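Long-range contact in glutathione S-transferase family protein (Pseudomonas putida, PDB 3PR8), which probably conjugates reduced glutathione to a broad range of hydrophobic electrophiles: residues S9-Y14 and G48-L53. Numbering follows the deposited sequence.
Sequences SVSNYY and GKVPVL. With GSH (glutathione), chain E.
Y13 and Y14, in the first turn of helix 12-23, pack on V50 and P51, and the direct contact between the two chain segments is apolar. CD of P51 sits 3.7 Å from CB of Y13. P51 CB lies 4.1 Å from Y14 CD1, obliquely to that ring. V50 holds CG1 anti to its backbone N (chi1 150°), which brings this methyl within 4.1 Å of Y14 CB and beside S11. S11 occupies the N-cap of the helix, where Y14 N donates to S11 OG in a capping bond, although the exact place of this hydroxyl is less certain.

The 48-53 loop holds glutathione by two backbone bonds of V50. V50 N donates to ligand O2 at 2.7 Å, and ligand N2 donates back to V50 O at 3.0 Å, a two-way backbone pairing that grips the cysteinyl part of the tripeptide. The peptide bond between V50 and P51 is cis, the cis-proline hallmark of thioredoxin-fold glutathione transferases.

Y13 starts out toward P51, but its ring then swings over to the ligand: CG1 of the gamma-glutamyl arm rests on one face, offset toward the rim, 3.4 Å from CD2. E102 of helix 84-106 hydrogen-bonds to the phenol OH and steadies the ring. Cutting Y13 back to an alanine is likely to strip the gamma-glutamyl arm of the ring it rests on and leave E102 without its phenol partner. The OH of Y14 is bonded to E30.

Apolar packing thus sets the helix start against the cis-proline loop, leaving the loop's backbone N-H and C=O to recognise glutathione, with its sulfur directed toward the helix N-terminus.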
loop_
_atom_site.group_PDB
_atom_site.type_symbol
_atom_site.label_atom_id
_atom_site.label_comp_id
_atom_site.label_asym_id
_atom_site.label_seq_id
_atom_site.Cartn_x
_atom_site.Cartn_y
_atom_site.Cartn_z
ATOM N N SER A 9 -18.201 6.769 -10.258
ATOM C CA SER A 9 -17.705 5.971 -11.388
ATOM C C SER A 9 -16.533 6.589 -12.150
ATOM O O SER A 9 -15.986 5.946 -13.052
ATOM C CB SER A 9 -18.831 5.606 -12.349
ATOM O OG SER A 9 -19.757 4.743 -11.724
ATOM N N VAL A 10 -16.155 7.824 -11.821
ATOM C CA VAL A 10 -14.923 8.387 -12.366
ATOM C C VAL A 10 -13.674 7.932 -11.574
ATOM O O VAL A 10 -12.540 7.997 -12.110
ATOM C CB VAL A 10 -15.011 9.930 -12.490
ATOM C CG1 VAL A 10 -13.789 10.500 -13.217
ATOM C CG2 VAL A 10 -16.286 10.306 -13.256
ATOM N N SER A 11 -13.875 7.411 -10.352
ATOM C CA SER A 11 -12.761 6.915 -9.526
ATOM C C SER A 11 -12.171 5.606 -10.073
ATOM O O SER A 11 -12.882 4.619 -10.270
ATOM C CB SER A 11 -13.185 6.692 -8.056
ATOM O OG SER A 11 -12.141 5.952 -7.402
ATOM N N ASN A 12 -10.869 5.588 -10.307
ATOM C CA ASN A 12 -10.265 4.363 -10.806
ATOM C C ASN A 12 -10.272 3.243 -9.772
ATOM O O ASN A 12 -10.546 2.091 -10.092
ATOM C CB ASN A 12 -8.873 4.604 -11.393
ATOM C CG ASN A 12 -7.864 5.152 -10.378
ATOM O OD1 ASN A 12 -8.229 5.817 -9.408
ATOM N ND2 ASN A 12 -6.574 4.867 -10.619
ATOM N N TYR A 13 -9.992 3.582 -8.510
ATOM C CA TYR A 13 -9.991 2.591 -7.434
ATOM C C TYR A 13 -11.415 2.017 -7.238
ATOM O O TYR A 13 -11.585 0.828 -6.947
ATOM C CB TYR A 13 -9.483 3.244 -6.137
ATOM C CG TYR A 13 -7.958 3.437 -6.041
ATOM C CD1 TYR A 13 -7.115 2.409 -5.593
ATOM C CD2 TYR A 13 -7.384 4.669 -6.358
ATOM C CE1 TYR A 13 -5.719 2.599 -5.494
ATOM C CE2 TYR A 13 -5.998 4.872 -6.248
ATOM C CZ TYR A 13 -5.188 3.842 -5.801
ATOM O OH TYR A 13 -3.823 4.005 -5.704
ATOM N N TYR A 14 -12.440 2.882 -7.383
ATOM C CA TYR A 14 -13.841 2.417 -7.316
ATOM C C TYR A 14 -14.123 1.427 -8.441
ATOM O O TYR A 14 -14.685 0.360 -8.206
ATOM C CB TYR A 14 -14.790 3.613 -7.382
ATOM C CG TYR A 14 -16.285 3.336 -7.461
ATOM C CD1 TYR A 14 -17.051 3.294 -6.323
ATOM C CD2 TYR A 14 -16.934 3.212 -8.694
ATOM C CE1 TYR A 14 -18.429 3.095 -6.388
ATOM C CE2 TYR A 14 -18.313 3.003 -8.769
ATOM C CZ TYR A 14 -19.043 2.957 -7.612
ATOM O OH TYR A 14 -20.390 2.795 -7.649
ATOM N N GLY A 48 -10.853 9.646 4.177
ATOM C CA GLY A 48 -11.624 10.386 3.183
ATOM C C GLY A 48 -11.508 9.836 1.769
ATOM O O GLY A 48 -11.865 10.532 0.804
ATOM N N LYS A 49 -11.044 8.586 1.660
ATOM C CA LYS A 49 -10.769 7.932 0.368
ATOM C C LYS A 49 -11.994 7.175 -0.131
ATOM O O LYS A 49 -12.855 6.747 0.639
ATOM C CB LYS A 49 -9.624 6.904 0.498
ATOM C CG LYS A 49 -8.261 7.454 1.001
ATOM C CD LYS A 49 -7.703 8.473 0.043
ATOM C CE LYS A 49 -6.369 8.986 0.511
ATOM N NZ LYS A 49 -5.859 10.070 -0.339
ATOM N N VAL A 50 -12.030 6.994 -1.441
ATOM C CA VAL A 50 -13.048 6.229 -2.112
ATOM C C VAL A 50 -12.287 5.054 -2.757
ATOM O O VAL A 50 -11.164 5.231 -3.198
ATOM C CB VAL A 50 -13.663 7.158 -3.202
ATOM C CG1 VAL A 50 -14.166 6.365 -4.395
ATOM C CG2 VAL A 50 -14.695 8.134 -2.565
ATOM N N PRO A 51 -12.872 3.852 -2.830
ATOM C CA PRO A 51 -14.203 3.375 -2.491
ATOM C C PRO A 51 -14.306 2.902 -1.040
ATOM O O PRO A 51 -13.289 2.697 -0.354
ATOM C CB PRO A 51 -14.385 2.192 -3.433
ATOM C CG PRO A 51 -12.957 1.618 -3.541
ATOM C CD PRO A 51 -12.074 2.819 -3.525
ATOM N N VAL A 52 -15.541 2.728 -0.582
ATOM C CA VAL A 52 -15.810 2.102 0.702
ATOM C C VAL A 52 -16.839 1.008 0.458
ATOM O O VAL A 52 -17.773 1.206 -0.318
ATOM C CB VAL A 52 -16.352 3.123 1.731
ATOM C CG1 VAL A 52 -16.590 2.438 3.076
ATOM C CG2 VAL A 52 -15.341 4.215 1.949
ATOM N N LEU A 53 -16.673 -0.137 1.108
ATOM C CA LEU A 53 -17.647 -1.224 1.008
ATOM C C LEU A 53 -18.419 -1.277 2.305
ATOM O O LEU A 53 -17.815 -1.397 3.374
ATOM C CB LEU A 53 -16.945 -2.563 0.772
ATOM C CG LEU A 53 -17.857 -3.797 0.529
ATOM C CD1 LEU A 53 -18.522 -3.758 -0.856
ATOM C CD2 LEU A 53 -17.077 -5.071 0.684
HETATM N N1 GSH E . -5.540 4.149 -0.689
HETATM C CA1 GSH E . -6.878 4.358 -1.225
HETATM C C1 GSH E . -7.348 3.060 -1.812
HETATM O O11 GSH E . -8.588 2.795 -2.028
HETATM O O12 GSH E . -6.455 2.254 -2.102
HETATM C CB1 GSH E . -6.773 5.448 -2.303
HETATM C CG1 GSH E . -8.026 5.574 -3.155
HETATM C CD1 GSH E . -8.134 6.968 -3.719
HETATM O OE1 GSH E . -7.030 7.846 -3.722
HETATM N N2 GSH E . -9.330 7.333 -4.180
HETATM C CA2 GSH E . -9.509 8.678 -4.721
HETATM C C2 GSH E . -10.072 9.604 -3.686
HETATM O O2 GSH E . -10.687 9.037 -2.578
HETATM C CB2 GSH E . -10.471 8.649 -5.894
HETATM S SG2 GSH E . -9.815 7.624 -7.225
HETATM N N3 GSH E . -9.965 10.922 -3.875
HETATM C CA3 GSH E . -10.673 11.866 -3.019
HETATM C C3 GSH E . -9.824 12.439 -1.905
HETATM O O31 GSH E . -10.304 13.324 -1.162
HETATM O O32 GSH E . -8.647 12.046 -1.707
#